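Local coordinates for zinc finger (CCCH type) motif-containing protein (PDB 7NJC) that probably reads N6-methyladenosine in messenger RNA through its YTH domain, the part of this zinc-finger protein described here, at residues R15-K20 and D54-L59; L58-N63 and F98-L103. All blocks are in the same frame, centred on the assembly; numbering follows the deposited sequence.

How the contacts relate
Contact 1 pairs strands 14-21 and 53-62, neighbours in the sheet of the YTH domain; contact 2 follows strand 53-62 onward and packs it against strand 98-109, two places along in the same sheet. Their centres lie about 8 Å apart and they share Leu-58 and Leu-59. Beyond Leu-59 the pairing carries on, with Ile-19 O 2.8 Å from Ser-61 N, while Ile-19 CG2 rests 3.6 Å from Phe-60 CD2. A probable hydrogen bond from Lys-20 NZ to Ser-61 OG (2.8 Å) also ties the two contacts together. Both end at the RNA, where Lys-20 bonds OP1 of A5 of chain B and Asn-63 takes a weak bond from O2' of N-methyladenosine.

Contact 1 (R15-K20 and D54-L59); sequences RFFIIK and DHVLLL. With 6MD (N-methyladenosine), chain D; nucleotides of chain B.
Two inner strands of the YTH-domain sheet run parallel here, joining Arg-15 to Ile-19 with His-55 to Leu-59 through five backbone hydrogen bonds. Arg-15 N gives to His-55 O and Arg-15 O receives Leu-57 N (2.8 Å, nearly straight at 178°); the ladder repeats at Phe-17 and closes with Ile-19 N on Leu-59 O, where the donor stands above the carbonyl plane. Phe-16 lies alongside Leu-57, its CE2 3.7 Å from Leu-57 CD2, and that methyl makes an off-centre CH-pi contact with the ring. Leu-59 CD1 sits at the ring's edge, 4.2 Å from Phe-16 CD2. These large apolar groups suit a face covered by helix 137-148. The 33 residues linking the strands are largely helical, a beta-alpha-beta crossover, and helix 40-52 covers Phe-17 and Val-56 on the other face. Phe-17 CD1 meets Val-56 CG1 at 3.8 Å; further along this face Ile-19 CG1 crosses Leu-58 CB at 3.9 Å. Lys-20 takes the RNA end: bent at chi2 and chi3, its long chain brings NZ into a hydrogen bond with OP1 of A5 of chain B (3.0 Å), where a cation suits the phosphate; Ser-61 OG is a second partner and O3' of C4 of chain B a weak one.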
loop_
_atom_site.group_PDB
_atom_site.type_symbol
_atom_site.label_atom_id
_atom_site.label_comp_id
_atom_site.label_asym_id
_atom_site.label_seq_id
_atom_site.Cartn_x
_atom_site.Cartn_y
_atom_site.Cartn_z
ATOM N N ARG A 15 -9.234 -7.181 2.927
ATOM C CA ARG A 15 -8.625 -6.316 3.927
ATOM C C ARG A 15 -7.784 -5.273 3.214
ATOM O O ARG A 15 -7.311 -5.498 2.095
ATOM C CB ARG A 15 -7.785 -7.116 4.916
ATOM C CG ARG A 15 -8.677 -7.940 5.842
ATOM C CD ARG A 15 -7.886 -8.868 6.747
ATOM N NE ARG A 15 -7.066 -8.154 7.721
ATOM C CZ ARG A 15 -6.256 -8.764 8.576
ATOM N NH1 ARG A 15 -6.175 -10.090 8.573
ATOM N NH2 ARG A 15 -5.528 -8.053 9.427
ATOM N N PHE A 16 -7.617 -4.129 3.869
ATOM C CA PHE A 16 -7.055 -2.943 3.234
ATOM C C PHE A 16 -6.010 -2.332 4.150
ATOM O O PHE A 16 -6.302 -2.046 5.316
ATOM C CB PHE A 16 -8.154 -1.895 2.985
ATOM C CG PHE A 16 -9.312 -2.393 2.151
ATOM C CD1 PHE A 16 -10.359 -3.120 2.723
ATOM C CD2 PHE A 16 -9.362 -2.113 0.793
ATOM C CE1 PHE A 16 -11.421 -3.562 1.950
ATOM C CE2 PHE A 16 -10.416 -2.556 0.018
ATOM C CZ PHE A 16 -11.450 -3.277 0.592
ATOM N N PHE A 17 -4.807 -2.094 3.614
ATOM C CA PHE A 17 -3.700 -1.540 4.381
ATOM C C PHE A 17 -3.118 -0.337 3.665
ATOM O O PHE A 17 -2.969 -0.344 2.439
ATOM C CB PHE A 17 -2.598 -2.572 4.570
ATOM C CG PHE A 17 -3.040 -3.782 5.342
ATOM C CD1 PHE A 17 -3.651 -4.851 4.691
ATOM C CD2 PHE A 17 -2.874 -3.839 6.720
ATOM C CE1 PHE A 17 -4.077 -5.975 5.404
ATOM C CE2 PHE A 17 -3.285 -4.951 7.435
ATOM C CZ PHE A 17 -3.898 -6.018 6.774
ATOM N N ILE A 18 -2.765 0.681 4.433
ATOM C CA ILE A 18 -2.068 1.839 3.897
ATOM C C ILE A 18 -0.581 1.530 3.888
ATOM O O ILE A 18 -0.032 1.025 4.879
ATOM C CB ILE A 18 -2.382 3.094 4.721
ATOM C CG1 ILE A 18 -3.865 3.444 4.543
ATOM C CG2 ILE A 18 -1.517 4.261 4.262
ATOM C CD1 ILE A 18 -4.352 4.519 5.445
ATOM N N ILE A 19 0.056 1.781 2.747
ATOM C CA ILE A 19 1.490 1.595 2.561
ATOM C C ILE A 19 2.109 2.974 2.398
ATOM O O ILE A 19 1.636 3.776 1.582
ATOM C CB ILE A 19 1.772 0.725 1.322
ATOM C CG1 ILE A 19 1.272 -0.709 1.548
ATOM C CG2 ILE A 19 3.263 0.808 0.925
ATOM C CD1 ILE A 19 1.957 -1.457 2.704
ATOM N N LYS A 20 3.156 3.255 3.175
ATOM C CA LYS A 20 3.891 4.507 3.066
ATOM C C LYS A 20 5.275 4.228 2.496
ATOM O O LYS A 20 5.878 3.190 2.780
ATOM C CB LYS A 20 4.033 5.185 4.435
ATOM C CG LYS A 20 2.709 5.525 5.122
ATOM C CD LYS A 20 1.861 6.537 4.362
ATOM C CE LYS A 20 2.555 7.888 4.263
ATOM N NZ LYS A 20 1.602 8.971 3.869
ATOM N N ASP A 54 -9.116 -13.393 1.214
ATOM C CA ASP A 54 -9.209 -13.584 -0.233
ATOM C C ASP A 54 -8.402 -12.529 -0.983
ATOM O O ASP A 54 -7.764 -12.832 -1.998
ATOM C CB ASP A 54 -10.661 -13.513 -0.698
ATOM C CG ASP A 54 -11.467 -14.724 -0.300
ATOM O OD1 ASP A 54 -10.876 -15.718 0.181
ATOM O OD2 ASP A 54 -12.703 -14.680 -0.476
ATOM N N HIS A 55 -8.439 -11.282 -0.514
ATOM C CA HIS A 55 -7.790 -10.168 -1.201
ATOM C C HIS A 55 -7.199 -9.224 -0.172
ATOM O O HIS A 55 -7.935 -8.679 0.657
ATOM C CB HIS A 55 -8.803 -9.389 -2.051
ATOM C CG HIS A 55 -9.430 -10.208 -3.134
ATOM N ND1 HIS A 55 -10.721 -10.688 -3.059
ATOM C CD2 HIS A 55 -8.927 -10.664 -4.304
ATOM C CE1 HIS A 55 -10.992 -11.386 -4.148
ATOM N NE2 HIS A 55 -9.918 -11.390 -4.916
ATOM N N VAL A 56 -5.890 -8.990 -0.254
ATOM C CA VAL A 56 -5.215 -7.983 0.560
ATOM C C VAL A 56 -4.908 -6.809 -0.358
ATOM O O VAL A 56 -4.129 -6.944 -1.309
ATOM C CB VAL A 56 -3.948 -8.539 1.226
ATOM C CG1 VAL A 56 -3.212 -7.426 1.972
ATOM C CG2 VAL A 56 -4.319 -9.664 2.189
ATOM N N LEU A 57 -5.539 -5.670 -0.096
ATOM C CA LEU A 57 -5.357 -4.475 -0.908
ATOM C C LEU A 57 -4.396 -3.517 -0.213
ATOM O O LEU A 57 -4.471 -3.310 1.006
ATOM C CB LEU A 57 -6.689 -3.762 -1.167
ATOM C CG LEU A 57 -7.690 -4.445 -2.100
ATOM C CD1 LEU A 57 -6.983 -5.055 -3.305
ATOM C CD2 LEU A 57 -8.510 -5.480 -1.337
ATOM N N LEU A 58 -3.506 -2.927 -1.000
ATOM C CA LEU A 58 -2.467 -2.037 -0.506
ATOM C C LEU A 58 -2.708 -0.670 -1.118
ATOM O O LEU A 58 -2.803 -0.551 -2.341
ATOM C CB LEU A 58 -1.084 -2.555 -0.908
ATOM C CG LEU A 58 -0.777 -3.992 -0.461
ATOM C CD1 LEU A 58 0.582 -4.419 -0.969
ATOM C CD2 LEU A 58 -0.862 -4.127 1.054
ATOM N N LEU A 59 -2.819 0.350 -0.271
ATOM C CA LEU A 59 -3.181 1.696 -0.706
ATOM C C LEU A 59 -1.944 2.549 -0.505
ATOM O O LEU A 59 -1.562 2.816 0.637
ATOM C CB LEU A 59 -4.355 2.221 0.116
ATOM C CG LEU A 59 -5.736 1.653 -0.242
ATOM C CD1 LEU A 59 -5.886 0.174 0.077
ATOM C CD2 LEU A 59 -6.784 2.466 0.500
HETATM O "O5'" 6MD D . 10.549 3.720 9.087
HETATM C "C5'" 6MD D . 9.187 3.697 8.653
HETATM C "C4'" 6MD D . 9.058 4.292 7.272
HETATM O "O4'" 6MD D . 9.549 3.368 6.284
HETATM C "C3'" 6MD D . 7.697 4.640 6.782
HETATM O "O3'" 6MD D . 7.010 5.694 7.361
HETATM C "C2'" 6MD D . 7.802 4.593 5.316
HETATM O "O2'" 6MD D . 7.442 5.643 4.488
HETATM C "C1'" 6MD D . 9.020 3.740 5.025
HETATM N N9 6MD D . 8.878 2.526 4.219
HETATM C C8 6MD D . 8.377 1.429 4.596
HETATM N N7 6MD D . 8.570 0.539 3.576
HETATM C C5 6MD D . 9.260 1.205 2.581
HETATM C C6 6MD D . 9.777 0.900 1.270
HETATM N N6 6MD D . 9.618 -0.447 0.663
HETATM N N1 6MD D . 10.419 1.832 0.573
HETATM C C2 6MD D . 10.590 3.079 1.080
HETATM N N3 6MD D . 10.112 3.404 2.298
HETATM C C4 6MD D . 9.459 2.507 3.073
HETATM C CZ 6MD D . 10.303 -0.720 -0.555
ATOM P P C B 4 5.987 5.794 8.522
ATOM O OP1 C B 4 6.610 6.676 9.554
ATOM O OP2 C B 4 5.435 4.455 8.839
ATOM O "O5'" C B 4 4.820 6.577 7.785
ATOM C "C5'" C B 4 4.865 7.979 7.620
ATOM C "C4'" C B 4 3.591 8.594 8.125
ATOM O "O4'" C B 4 3.472 8.361 9.545
ATOM C "C3'" C B 4 3.472 10.094 7.961
ATOM O "O3'" C B 4 2.967 10.389 6.667
ATOM C "C2'" C B 4 2.515 10.488 9.084
ATOM O "O2'" C B 4 1.179 10.265 8.665
ATOM C "C1'" C B 4 2.836 9.448 10.164
ATOM N N1 C B 4 3.715 9.919 11.257
ATOM C C2 C B 4 3.253 10.855 12.187
ATOM O O2 C B 4 2.113 11.339 12.056
ATOM N N3 C B 4 4.077 11.226 13.198
ATOM C C4 C B 4 5.295 10.686 13.318
ATOM N N4 C B 4 6.061 11.092 14.335
ATOM C C5 C B 4 5.781 9.713 12.400
ATOM C C6 C B 4 4.957 9.356 11.405
ATOM P P A B 5 3.466 11.666 5.835
ATOM O OP1 A B 5 2.850 11.578 4.486
ATOM O OP2 A B 5 4.947 11.748 5.972
ATOM O "O5'" A B 5 2.881 12.915 6.641
ATOM C "C5'" A B 5 1.482 13.114 6.840
ATOM C "C4'" A B 5 1.218 14.211 7.853
ATOM O "O4'" A B 5 1.920 13.894 9.087
ATOM C "C3'" A B 5 1.688 15.607 7.451
ATOM O "O3'" A B 5 0.834 16.589 8.046
ATOM C "C2'" A B 5 3.074 15.683 8.084
ATOM O "O2'" A B 5 3.545 16.993 8.315
ATOM C "C1'" A B 5 2.862 14.913 9.387
ATOM N N9 A B 5 4.074 14.260 9.894
ATOM C C8 A B 5 4.875 13.384 9.201
ATOM N N7 A B 5 5.898 12.929 9.884
ATOM C C5 A B 5 5.766 13.544 11.120
ATOM C C6 A B 5 6.546 13.472 12.288
ATOM N N6 A B 5 7.647 12.721 12.397
ATOM N N1 A B 5 6.151 14.205 13.352
ATOM C C2 A B 5 5.045 14.956 13.237
ATOM N N3 A B 5 4.231 15.107 12.192
ATOM C C4 A B 5 4.647 14.364 11.148
#

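Contact 2 (L58-N63 and F98-L103); sequences LLFSAN and FRVMWL. With 6MD (N-methyladenosine), chain D; nucleotides of chain B.
An offset stack between Phe-60 and Trp-102 joins two strands that are not neighbours in the sheet, segments 58-62 and 98-103 running at 73° to each other. The Phe-60 ring and the six-membered ring of the indole have centroids 4.1 Å apart and planes only 14° from parallel. The outer edge of the indole slides over the phenyl face: Trp-102 CZ2 lies above the centre of the Phe-60 ring, and Trp-102 CH2 comes within 3.4 Å of Phe-60 CG. A tryptophan suits this place because its long, flat side chain can bridge the gap where the axes of segments 58-62 and 98-103 come within 9.1 Å, while its polar edge keeps a partner, Trp-102 NE1 being hydrogen-bonded to Ser-30 OG.

Beside the stack, the chi1 of Val-100 (175°) splits its two methyls between two neighbours. CG1 goes to the edge of the Phe-60 ring, 4.1 Å from Phe-60 CZ, whereas Val-100 CG2 meets Leu-58 CD1 at 3.8 Å. Phe-98 CE2 lies 3.9 Å from Leu-58 CD1, which is in the plane of the Phe-98 ring, so one methyl fits between Val-100 CG2 and the rim of Phe-98. Trp-36 meets Phe-60 edge-to-face.

Past Phe-60, strand 53-62 leaves strand 98-109 and heads for the RNA. Asn-63, whose short amide can reach a sugar hydroxyl, accepts a weak hydrogen bond at OD1 from O2' of N-methyladenosine, 2.8 Å away, and its CB lies 3.6 Å from OP2 of A5 of chain B. Helix 24-33 touches both Ala-62 and Trp-102. The steep turn between strands two places apart, with aromatic and aliphatic side chains packed between them, is consistent with the curled, barrel-like mixed sheet of YTH domains, members of the PUA clan.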
loop_
_atom_site.group_PDB
_atom_site.type_symbol
_atom_site.label_atom_id
_atom_site.label_comp_id
_atom_site.label_asym_id
_atom_site.label_seq_id
_atom_site.Cartn_x
_atom_site.Cartn_y
_atom_site.Cartn_z
ATOM N N LEU A 58 -3.506 -2.927 -1.000
ATOM C CA LEU A 58 -2.467 -2.037 -0.506
ATOM C C LEU A 58 -2.708 -0.670 -1.118
ATOM O O LEU A 58 -2.803 -0.551 -2.341
ATOM C CB LEU A 58 -1.084 -2.555 -0.908
ATOM C CG LEU A 58 -0.777 -3.992 -0.461
ATOM C CD1 LEU A 58 0.582 -4.419 -0.969
ATOM C CD2 LEU A 58 -0.862 -4.127 1.054
ATOM N N LEU A 59 -2.819 0.350 -0.271
ATOM C CA LEU A 59 -3.181 1.696 -0.706
ATOM C C LEU A 59 -1.944 2.549 -0.505
ATOM O O LEU A 59 -1.562 2.816 0.637
ATOM C CB LEU A 59 -4.355 2.221 0.116
ATOM C CG LEU A 59 -5.736 1.653 -0.242
ATOM C CD1 LEU A 59 -5.886 0.174 0.077
ATOM C CD2 LEU A 59 -6.784 2.466 0.500
ATOM N N PHE A 60 -1.326 2.975 -1.610
ATOM C CA PHE A 60 0.025 3.530 -1.580
ATOM C C PHE A 60 -0.001 5.041 -1.417
ATOM O O PHE A 60 -0.679 5.737 -2.177
ATOM C CB PHE A 60 0.767 3.197 -2.875
ATOM C CG PHE A 60 1.119 1.757 -3.011
ATOM C CD1 PHE A 60 0.253 0.882 -3.635
ATOM C CD2 PHE A 60 2.328 1.284 -2.533
ATOM C CE1 PHE A 60 0.578 -0.453 -3.768
ATOM C CE2 PHE A 60 2.661 -0.053 -2.660
ATOM C CZ PHE A 60 1.790 -0.924 -3.283
ATOM N N SER A 61 0.785 5.542 -0.464
ATOM C CA SER A 61 0.899 6.974 -0.188
ATOM C C SER A 61 2.347 7.300 0.154
ATOM O O SER A 61 2.827 6.939 1.238
ATOM C CB SER A 61 -0.015 7.359 0.973
ATOM O OG SER A 61 0.241 8.690 1.400
ATOM N N ALA A 62 3.034 8.009 -0.742
ATOM C CA ALA A 62 4.397 8.438 -0.455
ATOM C C ALA A 62 4.407 9.478 0.659
ATOM O O ALA A 62 3.511 10.327 0.751
ATOM C CB ALA A 62 5.045 9.022 -1.709
ATOM N N ASN A 63 5.430 9.407 1.513
ATOM C CA ASN A 63 5.565 10.367 2.604
ATOM C C ASN A 63 5.571 11.784 2.045
ATOM O O ASN A 63 6.252 12.070 1.054
ATOM C CB ASN A 63 6.881 10.131 3.354
ATOM C CG ASN A 63 6.870 8.881 4.237
ATOM O OD1 ASN A 63 5.966 8.053 4.175
ATOM N ND2 ASN A 63 7.904 8.745 5.069
ATOM N N PHE A 98 7.799 -9.090 -2.120
ATOM C CA PHE A 98 6.634 -9.844 -2.561
ATOM C C PHE A 98 6.010 -9.170 -3.776
ATOM O O PHE A 98 6.231 -7.985 -4.039
ATOM C CB PHE A 98 5.615 -10.039 -1.432
ATOM C CG PHE A 98 5.143 -8.747 -0.795
ATOM C CD1 PHE A 98 5.774 -8.234 0.329
ATOM C CD2 PHE A 98 4.033 -8.066 -1.299
ATOM C CE1 PHE A 98 5.327 -7.057 0.938
ATOM C CE2 PHE A 98 3.581 -6.889 -0.692
ATOM C CZ PHE A 98 4.235 -6.390 0.426
ATOM N N ARG A 99 5.238 -9.950 -4.528
ATOM C CA ARG A 99 4.612 -9.430 -5.736
ATOM C C ARG A 99 3.374 -8.609 -5.391
ATOM O O ARG A 99 2.605 -8.956 -4.484
ATOM C CB ARG A 99 4.243 -10.578 -6.681
ATOM C CG ARG A 99 5.459 -11.295 -7.258
ATOM C CD ARG A 99 5.077 -12.277 -8.359
ATOM N NE ARG A 99 6.233 -13.052 -8.804
ATOM C CZ ARG A 99 7.138 -12.617 -9.677
ATOM N NH1 ARG A 99 7.028 -11.407 -10.207
ATOM N NH2 ARG A 99 8.157 -13.394 -10.025
ATOM N N VAL A 100 3.193 -7.509 -6.118
ATOM C CA VAL A 100 1.997 -6.676 -6.026
ATOM C C VAL A 100 1.549 -6.359 -7.446
ATOM O O VAL A 100 2.380 -6.136 -8.334
ATOM C CB VAL A 100 2.271 -5.369 -5.247
ATOM C CG1 VAL A 100 1.051 -4.448 -5.253
ATOM C CG2 VAL A 100 2.690 -5.676 -3.820
ATOM N N MET A 101 0.236 -6.360 -7.670
ATOM C CA MET A 101 -0.342 -5.932 -8.939
ATOM C C MET A 101 -1.032 -4.603 -8.673
ATOM O O MET A 101 -2.035 -4.563 -7.951
ATOM C CB MET A 101 -1.346 -6.975 -9.434
ATOM C CG MET A 101 -2.139 -6.537 -10.653
ATOM S SD MET A 101 -3.235 -7.844 -11.230
ATOM C CE MET A 101 -4.283 -8.127 -9.807
ATOM N N TRP A 102 -0.484 -3.515 -9.221
ATOM C CA TRP A 102 -1.157 -2.230 -9.105
ATOM C C TRP A 102 -2.414 -2.255 -9.957
ATOM O O TRP A 102 -2.369 -2.626 -11.134
ATOM C CB TRP A 102 -0.252 -1.099 -9.571
ATOM C CG TRP A 102 0.839 -0.721 -8.591
ATOM C CD1 TRP A 102 1.935 -1.463 -8.241
ATOM C CD2 TRP A 102 0.945 0.515 -7.872
ATOM N NE1 TRP A 102 2.715 -0.765 -7.339
ATOM C CE2 TRP A 102 2.125 0.453 -7.099
ATOM C CE3 TRP A 102 0.155 1.671 -7.814
ATOM C CZ2 TRP A 102 2.532 1.504 -6.276
ATOM C CZ3 TRP A 102 0.560 2.716 -6.993
ATOM C CH2 TRP A 102 1.742 2.624 -6.241
ATOM N N LEU A 103 -3.540 -1.892 -9.348
ATOM C CA LEU A 103 -4.831 -1.850 -10.019
ATOM C C LEU A 103 -5.194 -0.453 -10.487
ATOM O O LEU A 103 -6.046 -0.310 -11.374
ATOM C CB LEU A 103 -5.927 -2.382 -9.085
ATOM C CG LEU A 103 -5.738 -3.852 -8.684
ATOM C CD1 LEU A 103 -6.737 -4.280 -7.618
ATOM C CD2 LEU A 103 -5.868 -4.729 -9.914
HETATM O "O5'" 6MD D . 10.549 3.720 9.087
HETATM C "C5'" 6MD D . 9.187 3.697 8.653
HETATM C "C4'" 6MD D . 9.058 4.292 7.272
HETATM O "O4'" 6MD D . 9.549 3.368 6.284
HETATM C "C3'" 6MD D . 7.697 4.640 6.782
HETATM O "O3'" 6MD D . 7.010 5.694 7.361
HETATM C "C2'" 6MD D . 7.802 4.593 5.316
HETATM O "O2'" 6MD D . 7.442 5.643 4.488
HETATM C "C1'" 6MD D . 9.020 3.740 5.025
HETATM N N9 6MD D . 8.878 2.526 4.219
HETATM C C8 6MD D . 8.377 1.429 4.596
HETATM N N7 6MD D . 8.570 0.539 3.576
HETATM C C5 6MD D . 9.260 1.205 2.581
HETATM C C6 6MD D . 9.777 0.900 1.270
HETATM N N6 6MD D . 9.618 -0.447 0.663
HETATM N N1 6MD D . 10.419 1.832 0.573
HETATM C C2 6MD D . 10.590 3.079 1.080
HETATM N N3 6MD D . 10.112 3.404 2.298
HETATM C C4 6MD D . 9.459 2.507 3.073
HETATM C CZ 6MD D . 10.303 -0.720 -0.555
ATOM P P A B 5 3.466 11.666 5.835
ATOM O OP1 A B 5 2.850 11.578 4.486
ATOM O OP2 A B 5 4.947 11.748 5.972
ATOM O "O5'" A B 5 2.881 12.915 6.641
ATOM C "C5'" A B 5 1.482 13.114 6.840
ATOM C "C4'" A B 5 1.218 14.211 7.853
ATOM O "O4'" A B 5 1.920 13.894 9.087
ATOM C "C3'" A B 5 1.688 15.607 7.451
ATOM O "O3'" A B 5 0.834 16.589 8.046
ATOM C "C2'" A B 5 3.074 15.683 8.084
ATOM O "O2'" A B 5 3.545 16.993 8.315
ATOM C "C1'" A B 5 2.862 14.913 9.387
ATOM N N9 A B 5 4.074 14.260 9.894
ATOM C C8 A B 5 4.875 13.384 9.201
ATOM N N7 A B 5 5.898 12.929 9.884
ATOM C C5 A B 5 5.766 13.544 11.120
ATOM C C6 A B 5 6.546 13.472 12.288
ATOM N N6 A B 5 7.647 12.721 12.397
ATOM N N1 A B 5 6.151 14.205 13.352
ATOM C C2 A B 5 5.045 14.956 13.237
ATOM N N3 A B 5 4.231 15.107 12.192
ATOM C C4 A B 5 4.647 14.364 11.148
#